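Local coordinates for ulvan Lyase-PL25 (Pseudoalteromonas sp. PLSV, PDB 5UAM), which degrades ulvan, the sulfated cell-wall polysaccharide of green seaweeds, as a polysaccharide lyase of family 25 with a beta-propeller fold, at residues 42-47 against 101-106; 86-90 against 135-139; 211-216 against 239-244; 315-319 against 342-347. One frame throughout, in Å; residues are numbered along the deposited sequence.

Interaction 1: residues 42-47 against 101-106; sequences QHPAGI and KPTMLI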
loop_
_atom_site.group_PDB
_atom_site.type_symbol
_atom_site.label_atom_id
_atom_site.label_comp_id
_atom_site.label_asym_id
_atom_site.label_seq_id
_atom_site.Cartn_x
_atom_site.Cartn_y
_atom_site.Cartn_z
ATOM N N GLN A 42 -0.959 -1.721 1.094
ATOM C CA GLN A 42 -0.766 -2.389 2.386
ATOM C C GLN A 42 0.716 -2.404 2.671
ATOM O O GLN A 42 1.439 -3.293 2.217
ATOM C CB GLN A 42 -1.341 -3.802 2.428
ATOM C CG GLN A 42 -2.857 -3.870 2.541
ATOM C CD GLN A 42 -3.588 -3.896 1.210
ATOM O OE1 GLN A 42 -2.994 -3.976 0.116
ATOM N NE2 GLN A 42 -4.904 -3.848 1.300
ATOM N N HIS A 43 1.172 -1.420 3.441
ATOM C CA HIS A 43 2.598 -1.255 3.649
ATOM C C HIS A 43 2.863 -0.764 5.067
ATOM O O HIS A 43 2.034 -0.058 5.660
ATOM C CB HIS A 43 3.178 -0.254 2.641
ATOM C CG HIS A 43 2.782 1.155 2.918
ATOM N ND1 HIS A 43 3.610 2.047 3.559
ATOM C CD2 HIS A 43 1.606 1.796 2.736
ATOM C CE1 HIS A 43 2.974 3.196 3.720
ATOM N NE2 HIS A 43 1.753 3.065 3.242
ATOM N N PRO A 44 4.029 -1.099 5.628
ATOM C CA PRO A 44 5.021 -2.015 5.040
ATOM C C PRO A 44 4.531 -3.442 4.928
ATOM O O PRO A 44 3.841 -3.948 5.824
ATOM C CB PRO A 44 6.175 -1.980 6.059
ATOM C CG PRO A 44 5.939 -0.825 6.939
ATOM C CD PRO A 44 4.453 -0.573 6.925
ATOM N N ALA A 45 4.876 -4.098 3.821
ATOM C CA ALA A 45 4.737 -5.536 3.749
ATOM C C ALA A 45 5.944 -6.247 4.343
ATOM O O ALA A 45 5.828 -7.399 4.773
ATOM C CB ALA A 45 4.528 -5.986 2.293
ATOM N N GLY A 46 7.097 -5.588 4.362
ATOM C CA GLY A 46 8.289 -6.144 4.963
ATOM C C GLY A 46 9.107 -5.034 5.582
ATOM O O GLY A 46 8.982 -3.859 5.220
ATOM N N ILE A 47 9.981 -5.436 6.508
ATOM C CA ILE A 47 10.777 -4.527 7.330
ATOM C C ILE A 47 12.129 -5.174 7.564
ATOM O O ILE A 47 12.203 -6.358 7.908
ATOM C CB ILE A 47 10.119 -4.264 8.698
ATOM C CG1 ILE A 47 8.722 -3.676 8.502
ATOM C CG2 ILE A 47 11.022 -3.385 9.551
ATOM C CD1 ILE A 47 7.955 -3.452 9.800
ATOM N N LYS A 101 -4.836 -8.384 2.973
ATOM C CA LYS A 101 -3.446 -8.818 2.976
ATOM C C LYS A 101 -2.686 -8.006 4.028
ATOM O O LYS A 101 -3.093 -6.889 4.365
ATOM C CB LYS A 101 -2.836 -8.668 1.579
ATOM C CG LYS A 101 -2.640 -7.221 1.160
ATOM C CD LYS A 101 -2.040 -7.085 -0.233
ATOM C CE LYS A 101 -3.009 -7.315 -1.376
ATOM N NZ LYS A 101 -4.070 -6.253 -1.434
ATOM N N PRO A 102 -1.605 -8.549 4.589
ATOM C CA PRO A 102 -1.063 -8.001 5.837
ATOM C C PRO A 102 -0.181 -6.772 5.667
ATOM O O PRO A 102 0.511 -6.577 4.665
ATOM C CB PRO A 102 -0.223 -9.157 6.394
ATOM C CG PRO A 102 0.171 -9.927 5.168
ATOM C CD PRO A 102 -1.015 -9.864 4.270
ATOM N N THR A 103 -0.174 -5.984 6.744
ATOM C CA THR A 103 0.704 -4.850 6.976
ATOM C C THR A 103 1.452 -5.113 8.276
ATOM O O THR A 103 0.847 -5.545 9.264
ATOM C CB THR A 103 -0.150 -3.598 7.119
ATOM O OG1 THR A 103 -0.780 -3.379 5.855
ATOM C CG2 THR A 103 0.664 -2.409 7.523
ATOM N N MET A 104 2.760 -4.859 8.279
ATOM C CA MET A 104 3.645 -5.202 9.390
ATOM C C MET A 104 4.202 -3.971 10.101
ATOM O O MET A 104 4.406 -2.924 9.493
ATOM C CB MET A 104 4.847 -6.001 8.849
ATOM C CG MET A 104 5.729 -6.599 9.901
ATOM S SD MET A 104 7.222 -7.302 9.106
ATOM C CE MET A 104 6.478 -8.552 8.083
ATOM N N LEU A 105 4.479 -4.117 11.403
ATOM C CA LEU A 105 5.185 -3.119 12.193
ATOM C C LEU A 105 5.945 -3.821 13.315
ATOM O O LEU A 105 5.396 -4.716 13.965
ATOM C CB LEU A 105 4.189 -2.094 12.771
ATOM C CG LEU A 105 4.773 -0.941 13.583
ATOM C CD1 LEU A 105 3.934 0.302 13.391
ATOM C CD2 LEU A 105 4.845 -1.290 15.076
ATOM N N ILE A 106 7.176 -3.391 13.580
ATOM C CA ILE A 106 7.955 -3.900 14.716
ATOM C C ILE A 106 7.985 -2.816 15.787
ATOM O O ILE A 106 8.442 -1.697 15.521
ATOM C CB ILE A 106 9.384 -4.310 14.320
ATOM C CG1 ILE A 106 9.338 -5.342 13.206
ATOM C CG2 ILE A 106 10.150 -4.813 15.563
ATOM C CD1 ILE A 106 10.726 -5.761 12.698
#

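Interaction 2: residues 86-90 against 135-139; sequences ELGRR and HGANK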
loop_
_atom_site.group_PDB
_atom_site.type_symbol
_atom_site.label_atom_id
_atom_site.label_comp_id
_atom_site.label_asym_id
_atom_site.label_seq_id
_atom_site.Cartn_x
_atom_site.Cartn_y
_atom_site.Cartn_z
ATOM N N GLU A 86 -11.430 -13.428 8.164
ATOM C CA GLU A 86 -12.794 -13.714 7.726
ATOM C C GLU A 86 -12.918 -13.707 6.206
ATOM O O GLU A 86 -13.850 -14.316 5.666
ATOM C CB GLU A 86 -13.763 -12.678 8.327
ATOM C CG GLU A 86 -13.833 -12.719 9.819
ATOM C CD GLU A 86 -14.692 -11.627 10.423
ATOM O OE1 GLU A 86 -15.136 -10.710 9.700
ATOM O OE2 GLU A 86 -14.947 -11.697 11.639
ATOM N N LEU A 87 -12.031 -12.995 5.516
ATOM C CA LEU A 87 -12.191 -12.833 4.083
ATOM C C LEU A 87 -11.993 -14.127 3.323
ATOM O O LEU A 87 -12.527 -14.257 2.225
ATOM C CB LEU A 87 -11.245 -11.762 3.563
ATOM C CG LEU A 87 -11.526 -10.351 4.078
ATOM C CD1 LEU A 87 -10.433 -9.432 3.585
ATOM C CD2 LEU A 87 -12.910 -9.862 3.638
ATOM N N GLY A 88 -11.271 -15.084 3.881
ATOM C CA GLY A 88 -11.102 -16.367 3.205
ATOM C C GLY A 88 -12.152 -17.400 3.528
ATOM O O GLY A 88 -12.055 -18.549 3.069
ATOM N N ARG A 89 -13.183 -17.031 4.284
ATOM C CA ARG A 89 -14.167 -17.968 4.806
ATOM C C ARG A 89 -15.579 -17.469 4.522
ATOM O O ARG A 89 -16.519 -17.763 5.263
ATOM C CB ARG A 89 -13.903 -18.215 6.291
ATOM C CG ARG A 89 -12.542 -18.890 6.487
ATOM C CD ARG A 89 -12.024 -18.859 7.907
ATOM N NE ARG A 89 -10.775 -19.601 7.990
ATOM C CZ ARG A 89 -9.579 -19.122 7.657
ATOM N NH1 ARG A 89 -9.436 -17.875 7.215
ATOM N NH2 ARG A 89 -8.506 -19.901 7.766
ATOM N N ARG A 90 -15.730 -16.709 3.436
ATOM C CA ARG A 90 -17.013 -16.155 3.026
ATOM C C ARG A 90 -17.827 -17.183 2.257
ATOM O O ARG A 90 -17.296 -18.131 1.672
ATOM C CB ARG A 90 -16.815 -14.919 2.137
ATOM C CG ARG A 90 -16.262 -13.700 2.852
ATOM C CD ARG A 90 -15.816 -12.598 1.881
ATOM N NE ARG A 90 -14.665 -13.035 1.085
ATOM C CZ ARG A 90 -14.675 -13.288 -0.221
ATOM N NH1 ARG A 90 -15.769 -13.108 -0.952
ATOM N NH2 ARG A 90 -13.558 -13.716 -0.798
ATOM N N HIS A 135 -17.509 -6.378 4.092
ATOM C CA HIS A 135 -17.336 -7.603 4.872
ATOM C C HIS A 135 -15.910 -7.694 5.378
ATOM O O HIS A 135 -15.005 -7.052 4.853
ATOM C CB HIS A 135 -17.726 -8.875 4.116
ATOM C CG HIS A 135 -17.106 -9.006 2.767
ATOM N ND1 HIS A 135 -17.850 -9.324 1.649
ATOM C CD2 HIS A 135 -15.824 -8.884 2.347
ATOM C CE1 HIS A 135 -17.050 -9.398 0.600
ATOM N NE2 HIS A 135 -15.815 -9.136 0.994
ATOM N N GLY A 136 -15.729 -8.491 6.430
ATOM C CA GLY A 136 -14.406 -8.749 6.945
ATOM C C GLY A 136 -13.977 -7.732 7.973
ATOM O O GLY A 136 -13.660 -6.586 7.641
ATOM N N ALA A 137 -13.929 -8.170 9.225
ATOM C CA ALA A 137 -13.465 -7.334 10.319
ATOM C C ALA A 137 -11.957 -7.161 10.252
ATOM O O ALA A 137 -11.204 -8.141 10.126
ATOM C CB ALA A 137 -13.831 -7.987 11.646
ATOM N N ASN A 138 -11.521 -5.922 10.382
ATOM C CA ASN A 138 -10.100 -5.611 10.433
ATOM C C ASN A 138 -9.512 -6.089 11.757
ATOM O O ASN A 138 -10.105 -5.906 12.824
ATOM C CB ASN A 138 -9.905 -4.108 10.248
ATOM C CG ASN A 138 -8.589 -3.751 9.567
ATOM O OD1 ASN A 138 -8.068 -4.494 8.718
ATOM N ND2 ASN A 138 -8.059 -2.576 9.921
ATOM N N LYS A 139 -8.323 -6.675 11.684
ATOM C CA LYS A 139 -7.751 -7.448 12.782
ATOM C C LYS A 139 -6.299 -7.065 13.020
ATOM O O LYS A 139 -5.630 -6.456 12.185
ATOM C CB LYS A 139 -7.840 -8.946 12.505
ATOM C CG LYS A 139 -9.253 -9.481 12.574
ATOM C CD LYS A 139 -9.347 -10.905 12.023
ATOM C CE LYS A 139 -10.751 -11.445 12.150
ATOM N NZ LYS A 139 -11.081 -11.754 13.587
HETATM O O HOH W 1 -11.105 -10.636 8.842
HETATM O O HOH W 2 -13.518 -13.268 13.204
#

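Interaction 3: residues 211-216 against 239-244; sequences RRTDID and YHVCWD. With ZN (zinc ion), chain D.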
loop_
_atom_site.group_PDB
_atom_site.type_symbol
_atom_site.label_atom_id
_atom_site.label_comp_id
_atom_site.label_asym_id
_atom_site.label_seq_id
_atom_site.Cartn_x
_atom_site.Cartn_y
_atom_site.Cartn_z
ATOM N N ARG A 211 -22.061 13.703 1.244
ATOM C CA ARG A 211 -22.795 13.878 -0.001
ATOM C C ARG A 211 -22.298 15.122 -0.712
ATOM O O ARG A 211 -22.067 16.163 -0.091
ATOM C CB ARG A 211 -24.291 14.076 0.257
ATOM C CG ARG A 211 -25.006 12.965 1.011
ATOM C CD ARG A 211 -25.294 11.733 0.162
ATOM N NE ARG A 211 -25.741 12.039 -1.196
ATOM C CZ ARG A 211 -25.982 11.117 -2.125
ATOM N NH1 ARG A 211 -25.841 9.824 -1.848
ATOM N NH2 ARG A 211 -26.365 11.490 -3.337
ATOM N N ARG A 212 -22.177 15.021 -2.028
ATOM C CA ARG A 212 -22.017 16.205 -2.849
ATOM C C ARG A 212 -23.341 16.932 -3.018
ATOM O O ARG A 212 -24.420 16.327 -3.034
ATOM C CB ARG A 212 -21.476 15.814 -4.214
ATOM C CG ARG A 212 -20.101 15.264 -4.081
ATOM C CD ARG A 212 -19.490 14.992 -5.375
ATOM N NE ARG A 212 -19.339 16.184 -6.202
ATOM C CZ ARG A 212 -18.297 16.405 -6.990
ATOM N NH1 ARG A 212 -17.301 15.535 -7.038
ATOM N NH2 ARG A 212 -18.256 17.499 -7.746
ATOM N N THR A 213 -23.252 18.253 -3.150
ATOM C CA THR A 213 -24.441 19.070 -3.355
ATOM C C THR A 213 -24.714 19.376 -4.822
ATOM O O THR A 213 -25.756 19.958 -5.127
ATOM C CB THR A 213 -24.323 20.389 -2.582
ATOM O OG1 THR A 213 -23.162 21.102 -3.036
ATOM C CG2 THR A 213 -24.188 20.112 -1.081
ATOM N N ASP A 214 -23.811 18.994 -5.730
ATOM C CA ASP A 214 -23.943 19.315 -7.147
ATOM C C ASP A 214 -24.272 18.117 -8.025
ATOM O O ASP A 214 -24.806 18.307 -9.122
ATOM C CB ASP A 214 -22.643 19.954 -7.659
ATOM C CG ASP A 214 -21.420 19.056 -7.467
ATOM O OD1 ASP A 214 -21.284 18.380 -6.417
ATOM O OD2 ASP A 214 -20.568 19.040 -8.381
ATOM N N ILE A 215 -23.954 16.898 -7.580
ATOM C CA ILE A 215 -24.210 15.672 -8.328
ATOM C C ILE A 215 -24.630 14.589 -7.342
ATOM O O ILE A 215 -24.442 14.718 -6.132
ATOM C CB ILE A 215 -22.967 15.205 -9.118
ATOM C CG1 ILE A 215 -21.773 14.964 -8.180
ATOM C CG2 ILE A 215 -22.607 16.237 -10.189
ATOM C CD1 ILE A 215 -20.559 14.348 -8.883
ATOM N N ASP A 216 -25.200 13.506 -7.877
ATOM C CA ASP A 216 -25.697 12.400 -7.050
ATOM C C ASP A 216 -24.566 11.408 -6.766
ATOM O O ASP A 216 -24.505 10.289 -7.286
ATOM C CB ASP A 216 -26.876 11.719 -7.735
ATOM C CG ASP A 216 -28.103 12.599 -7.805
ATOM O OD1 ASP A 216 -28.335 13.376 -6.856
ATOM O OD2 ASP A 216 -28.841 12.508 -8.810
ATOM N N TYR A 239 -9.020 11.137 -5.367
ATOM C CA TYR A 239 -10.438 11.317 -5.083
ATOM C C TYR A 239 -11.286 10.337 -5.882
ATOM O O TYR A 239 -11.108 10.206 -7.095
ATOM C CB TYR A 239 -10.854 12.745 -5.405
ATOM C CG TYR A 239 -12.337 12.997 -5.245
ATOM C CD1 TYR A 239 -12.886 13.220 -4.003
ATOM C CD2 TYR A 239 -13.173 13.060 -6.352
ATOM C CE1 TYR A 239 -14.233 13.464 -3.858
ATOM C CE2 TYR A 239 -14.532 13.308 -6.217
ATOM C CZ TYR A 239 -15.053 13.517 -4.960
ATOM O OH TYR A 239 -16.395 13.766 -4.832
ATOM N N HIS A 240 -12.212 9.672 -5.202
ATOM C CA HIS A 240 -13.171 8.760 -5.819
ATOM C C HIS A 240 -14.533 9.456 -5.896
ATOM O O HIS A 240 -15.093 9.863 -4.868
ATOM C CB HIS A 240 -13.235 7.464 -5.001
ATOM C CG HIS A 240 -14.356 6.545 -5.374
ATOM N ND1 HIS A 240 -14.638 6.192 -6.677
ATOM C CD2 HIS A 240 -15.255 5.890 -4.605
ATOM C CE1 HIS A 240 -15.672 5.367 -6.691
ATOM N NE2 HIS A 240 -16.058 5.156 -5.444
ATOM N N VAL A 241 -15.039 9.619 -7.119
ATOM C CA VAL A 241 -16.415 10.053 -7.361
ATOM C C VAL A 241 -17.279 8.824 -7.113
ATOM O O VAL A 241 -17.367 7.944 -7.969
ATOM C CB VAL A 241 -16.619 10.567 -8.790
ATOM C CG1 VAL A 241 -18.003 11.227 -8.907
ATOM C CG2 VAL A 241 -15.491 11.494 -9.245
ATOM N N CYS A 242 -17.923 8.753 -5.955
ATOM C CA CYS A 242 -18.651 7.552 -5.569
ATOM C C CYS A 242 -20.120 7.757 -5.932
ATOM O O CYS A 242 -20.925 8.277 -5.152
ATOM C CB CYS A 242 -18.428 7.238 -4.096
ATOM S SG CYS A 242 -19.111 5.640 -3.625
ATOM N N TRP A 243 -20.475 7.324 -7.137
ATOM C CA TRP A 243 -21.780 7.616 -7.713
ATOM C C TRP A 243 -22.876 6.770 -7.076
ATOM O O TRP A 243 -22.672 5.588 -6.779
ATOM C CB TRP A 243 -21.763 7.302 -9.210
ATOM C CG TRP A 243 -20.994 8.276 -10.054
ATOM C CD1 TRP A 243 -19.729 8.113 -10.565
ATOM C CD2 TRP A 243 -21.443 9.558 -10.496
ATOM N NE1 TRP A 243 -19.378 9.218 -11.307
ATOM C CE2 TRP A 243 -20.409 10.119 -11.275
ATOM C CE3 TRP A 243 -22.618 10.290 -10.309
ATOM C CZ2 TRP A 243 -20.527 11.376 -11.876
ATOM C CZ3 TRP A 243 -22.728 11.538 -10.910
ATOM C CH2 TRP A 243 -21.682 12.072 -11.664
ATOM N N ASP A 244 -24.045 7.379 -6.889
ATOM C CA ASP A 244 -25.235 6.624 -6.529
ATOM C C ASP A 244 -25.602 5.694 -7.679
ATOM O O ASP A 244 -25.316 5.975 -8.848
ATOM C CB ASP A 244 -26.430 7.564 -6.303
ATOM C CG ASP A 244 -26.301 8.413 -5.050
ATOM O OD1 ASP A 244 -25.370 8.193 -4.240
ATOM O OD2 ASP A 244 -27.157 9.306 -4.881
HETATM ZN ZN ZN D . -17.677 4.190 -4.659
#

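Interaction 4: residues 315-319 against 342-347; sequences GQPHI and WNGNEW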
loop_
_atom_site.group_PDB
_atom_site.type_symbol
_atom_site.label_atom_id
_atom_site.label_comp_id
_atom_site.label_asym_id
_atom_site.label_seq_id
_atom_site.Cartn_x
_atom_site.Cartn_y
_atom_site.Cartn_z
ATOM N N GLY A 315 13.636 17.865 1.252
ATOM C CA GLY A 315 12.364 17.868 1.940
ATOM C C GLY A 315 11.159 18.037 1.051
ATOM O O GLY A 315 10.046 18.174 1.567
ATOM N N GLN A 316 11.338 18.013 -0.263
ATOM C CA GLN A 316 10.244 18.304 -1.175
ATOM C C GLN A 316 9.543 17.007 -1.562
ATOM O O GLN A 316 10.207 16.002 -1.828
ATOM C CB GLN A 316 10.789 18.947 -2.442
ATOM C CG GLN A 316 11.620 20.206 -2.183
ATOM C CD GLN A 316 12.317 20.791 -3.408
ATOM O OE1 GLN A 316 12.275 22.003 -3.630
ATOM N NE2 GLN A 316 13.006 19.955 -4.158
ATOM N N PRO A 317 8.210 16.984 -1.599
ATOM C CA PRO A 317 7.508 15.739 -1.924
ATOM C C PRO A 317 7.507 15.393 -3.403
ATOM O O PRO A 317 7.325 16.244 -4.278
ATOM C CB PRO A 317 6.082 15.998 -1.437
ATOM C CG PRO A 317 5.929 17.465 -1.551
ATOM C CD PRO A 317 7.273 18.024 -1.129
ATOM N N HIS A 318 7.676 14.097 -3.639
ATOM C CA HIS A 318 7.486 13.428 -4.910
ATOM C C HIS A 318 6.347 12.432 -4.745
ATOM O O HIS A 318 6.150 11.844 -3.668
ATOM C CB HIS A 318 8.748 12.664 -5.274
ATOM C CG HIS A 318 9.915 13.533 -5.577
ATOM N ND1 HIS A 318 10.557 13.505 -6.795
ATOM C CD2 HIS A 318 10.561 14.460 -4.829
ATOM C CE1 HIS A 318 11.548 14.377 -6.782
ATOM N NE2 HIS A 318 11.579 14.961 -5.597
ATOM N N ILE A 319 5.607 12.232 -5.828
ATOM C CA ILE A 319 4.396 11.420 -5.814
ATOM C C ILE A 319 4.389 10.508 -7.031
ATOM O O ILE A 319 4.638 10.958 -8.157
ATOM C CB ILE A 319 3.148 12.316 -5.834
ATOM C CG1 ILE A 319 3.087 13.190 -4.570
ATOM C CG2 ILE A 319 1.875 11.485 -5.957
ATOM C CD1 ILE A 319 1.971 14.216 -4.590
ATOM N N TRP A 342 7.063 18.422 -6.243
ATOM C CA TRP A 342 7.083 19.826 -5.857
ATOM C C TRP A 342 8.496 20.357 -6.035
ATOM O O TRP A 342 9.437 19.811 -5.462
ATOM C CB TRP A 342 6.678 19.917 -4.388
ATOM C CG TRP A 342 6.717 21.304 -3.793
ATOM C CD1 TRP A 342 7.631 21.794 -2.904
ATOM C CD2 TRP A 342 5.789 22.362 -4.035
ATOM N NE1 TRP A 342 7.337 23.095 -2.593
ATOM C CE2 TRP A 342 6.197 23.470 -3.260
ATOM C CE3 TRP A 342 4.640 22.477 -4.816
ATOM C CZ2 TRP A 342 5.500 24.678 -3.257
ATOM C CZ3 TRP A 342 3.953 23.661 -4.817
ATOM C CH2 TRP A 342 4.376 24.755 -4.031
ATOM N N ASN A 343 8.652 21.408 -6.834
ATOM C CA ASN A 343 9.988 21.893 -7.151
ATOM C C ASN A 343 10.428 23.022 -6.243
ATOM O O ASN A 343 11.477 23.619 -6.491
ATOM C CB ASN A 343 10.095 22.321 -8.616
ATOM C CG ASN A 343 9.338 23.592 -8.922
ATOM O OD1 ASN A 343 8.866 24.312 -8.036
ATOM N ND2 ASN A 343 9.246 23.894 -10.205
ATOM N N GLY A 344 9.648 23.327 -5.206
ATOM C CA GLY A 344 9.906 24.405 -4.296
ATOM C C GLY A 344 8.992 25.581 -4.520
ATOM O O GLY A 344 8.797 26.381 -3.601
ATOM N N ASN A 345 8.406 25.699 -5.713
ATOM C CA ASN A 345 7.496 26.797 -6.002
ATOM C C ASN A 345 6.190 26.324 -6.623
ATOM O O ASN A 345 5.163 26.995 -6.474
ATOM C CB ASN A 345 8.159 27.826 -6.915
ATOM C CG ASN A 345 9.359 28.468 -6.266
ATOM O OD1 ASN A 345 9.227 29.386 -5.476
ATOM N ND2 ASN A 345 10.536 27.934 -6.558
ATOM N N GLU A 346 6.220 25.191 -7.322
ATOM C CA GLU A 346 5.029 24.686 -7.982
ATOM C C GLU A 346 5.150 23.181 -8.127
ATOM O O GLU A 346 6.241 22.611 -8.044
ATOM C CB GLU A 346 4.814 25.331 -9.358
ATOM C CG GLU A 346 5.928 25.061 -10.357
ATOM C CD GLU A 346 6.672 26.320 -10.814
ATOM O OE1 GLU A 346 6.107 27.436 -10.709
ATOM O OE2 GLU A 346 7.829 26.190 -11.288
ATOM N N TRP A 347 4.009 22.531 -8.320
ATOM C CA TRP A 347 3.998 21.123 -8.677
ATOM C C TRP A 347 4.249 20.983 -10.171
ATOM O O TRP A 347 3.682 21.722 -10.988
ATOM C CB TRP A 347 2.644 20.506 -8.341
ATOM C CG TRP A 347 2.328 20.430 -6.893
ATOM C CD1 TRP A 347 1.562 21.308 -6.167
ATOM C CD2 TRP A 347 2.762 19.427 -5.985
ATOM N NE1 TRP A 347 1.488 20.885 -4.853
ATOM C CE2 TRP A 347 2.218 19.736 -4.717
ATOM C CE3 TRP A 347 3.552 18.282 -6.113
ATOM C CZ2 TRP A 347 2.446 18.936 -3.601
ATOM C CZ3 TRP A 347 3.772 17.498 -4.995
ATOM C CH2 TRP A 347 3.216 17.835 -3.751
HETATM O O HOH W 3 13.869 21.133 -6.741
#

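Interaction 1: residues 42-47 against 101-106
Gln-42 and Lys-101 cross at about a right angle, the methylenes of the lysine lying against the flat amide. Lys-101 CG sits between its backbone N and carbonyl carbon (chi1 70°), and bends at chi3 and chi4 curl the chain back until NZ reaches Gln-42 OE1 at 3.0 Å. NZ comes from above the amide plane, 50° out of it, and also bonds the carbonyl oxygen of Asn-98. A weak bond from Gln-42 NE2 to His-99 O helps to set the amide's rotation. A leucine in place of Gln-42 would probably leave Lys-101 NZ short of one oxygen partner and its curled chain freer to swing.

Farther along, the methyl of Thr-103 packs on the backbone, CG2 lying 3.3 Å from His-43 O, while its hydroxyl bonds Asn-165 O. Pro-44, after a cis peptide bond, offers its O to Met-104 N at 2.8 Å in a nearly straight bond. Beyond it the side chains meet through apolar groups: the flexible Met-104 crosses Ile-47 obliquely, with CG 3.9 Å from Ile-47 CD1, and Ile-106 slides past in the opposite direction, its CD1 4.0 Å from Ile-47 CG2. The arrangement joins the first strands of two successive four-stranded antiparallel sheets, as between neighbouring blades of a beta-propeller; at its polar end lie Lys-101, a probable substrate ligand, and Tyr-164, the probable proton acceptor, close to Gln-42.

Interaction 2: residues 86-90 against 135-139
Glu-86 reaches across to the backbone of the other segment, its chain extended beyond CG so that OE1 accepts a hydrogen bond from Ala-137 N at 2.9 Å. The bond is straight at the hydrogen (167°) but meets the carboxylate from well above its plane. Beside it Leu-87 CD2 presses on His-135 CD2 at 3.3 Å, a tight approach, and Arg-90 lays its CD methylene squarely over one face of the same imidazole, a CH-pi contact with CD 3.6 Å from the centroid of the His-135 ring and 9° off the ring normal. Gly-136 suits the gap between these groups: a beta carbon there would run into Leu-87 CD2, and its positive phi (88°) would jam one against the preceding carbonyl.

Two waters extend the grip. One accepts from Glu-86 N and donates to Ala-137 O; the other donates to Glu-86 OE2 at 2.6 Å and accepts from Lys-139 NZ at 2.9 Å, joining charges too far apart for a direct salt bridge.

A second shell fixes these groups. Arg-90 NE bonds Leu-87 O at 2.7 Å, tying the arginine back over its own turn, while its NH1 goes to Lys-94 O. Asp-97 takes His-135 NE2, and Gln-122 holds both Glu-86 OE1 and Gly-136 N. Leu-87 also lies near His-119 and His-99, a probable substrate ligand and the probable proton donor. The contact thus pins the long loop between strands 75-81 and 103-106 to the chain that leads into strand 139-143, where Lys-139 pairs with Tyr-116 of strand 112-116.

Interaction 3: residues 211-216 against 239-244
Arg-211 starts away from Asp-244, but bends at chi2 (-76°) and chi3 (-41°) fold the chain back so that its guanidinium meets the carboxylate end-on. NH2 bonds Asp-244 OD2 at 2.8 Å and NH1 bonds Asp-244 OD1 at 2.9 Å, a two-pronged salt bridge although the two planes are turned 43° apart. Arg-212, bent at chi3, instead spreads its nitrogens over two partners. NE and NH2 grip Asp-214 side-on, with NE 2.9 Å from Asp-214 OD1 on its syn lone pair, and NH1 is left to reach Tyr-239 OH at 3.0 Å. That hydroxyl is also bonded to Asp-219, so a buried phenol is tied to both a cation and an anion. Ile-215 CD1 lies over one face of the Arg-212 guanidinium, offset toward its rim.

The turn 211-216 links the antiparallel strands 204-211 and 217-227 and leans past the latter to reach strand 232-243, its neighbour in the sheet. On that strand, His-240 and Cys-242 lie two residues apart and point to the same side, the cysteine sulfur anti to its backbone N; with His-184 and His-254 they complete the zinc site, whose role is probably structural. Zinc is bound by His-240 NE2 at 2.0 Å and by Cys-242 SG at 2.3 Å.

Val-241 and Trp-243 serve the turn instead. Ile-215 CD1 packs on Trp-243 CH2 at 3.8 Å and also touches Val-241, whose CG1 lies over one face of the indole, toward its rim. Trp-243 NE1 is held by Glu-257, Asp-244 N donates to Asp-216 O, and Arg-185 gives Asp-244 OD1 a second cationic partner.

Interaction 4: residues 315-319 against 342-347
Pro-317 and Trp-342 lie opposite each other on antiparallel strands, and Pro-317 O accepts from Trp-342 N at 2.9 Å in an almost straight bond. A proline, having no N-H, fits this strand start, where it pairs with Trp-342 through its carbonyl. Past Trp-342 the chain reverses through an Asx turn: Asn-343 OD1 takes both Asn-345 N at 2.7 Å and Glu-346 N at 2.9 Å, and Gly-344 supplies the positive phi (105°).

Trp-342 stands alongside the Pro-317 ring on its own strand, and the reversal brings a second indole, Trp-347, up to strand 317-324. Pro-317 CG comes to 3.5 Å from Trp-347 CH2. Ile-319 CD1 follows, 3.8 Å from Trp-347 CZ3, its chain crossing the indole at about a right angle. Proline and isoleucine are compact apolar groups that fill the space beside these two ring atoms.

Gln-316 puts CB at the edge of the Trp-342 ring, 3.4 Å from Trp-342 O. With CG anti to its carbonyl carbon (chi1 -56°), the extended chain lies along the turn and NE2 bonds a water at 3.0 Å, which makes a weak bond to Asn-343 O. An alanine here would probably lose this water bridge and uncover the backbone around Asn-343 and Gly-344. The whole is a tight beta-hairpin linking strands 336-342 and 347-352, whose first strand pairs with 317-324 in a four-stranded antiparallel sheet, as in a propeller blade.

In the fold
From the N terminus, interaction 1 opens at 42-47, and interaction 2 opens at 86-90 before interaction 1 closes at 101-106; interaction 2 closes at 135-139. The two loops therefore cross, and together they bind the sheet running from strand 46-49 to 75-81 and the sheet running from 103-106 to 152-154, one through their first strands near the centre of the molecule, the other through outlying loops. Interactions 3 and 4 follow in series, each closing over about 23 residues inside its own antiparallel sheet: one bends a turn onto the zinc-binding strand, the other packs a hairpin end. Interactions 2 and 4 lie on opposite sides of the chain's centre, their centres about 39 Å apart.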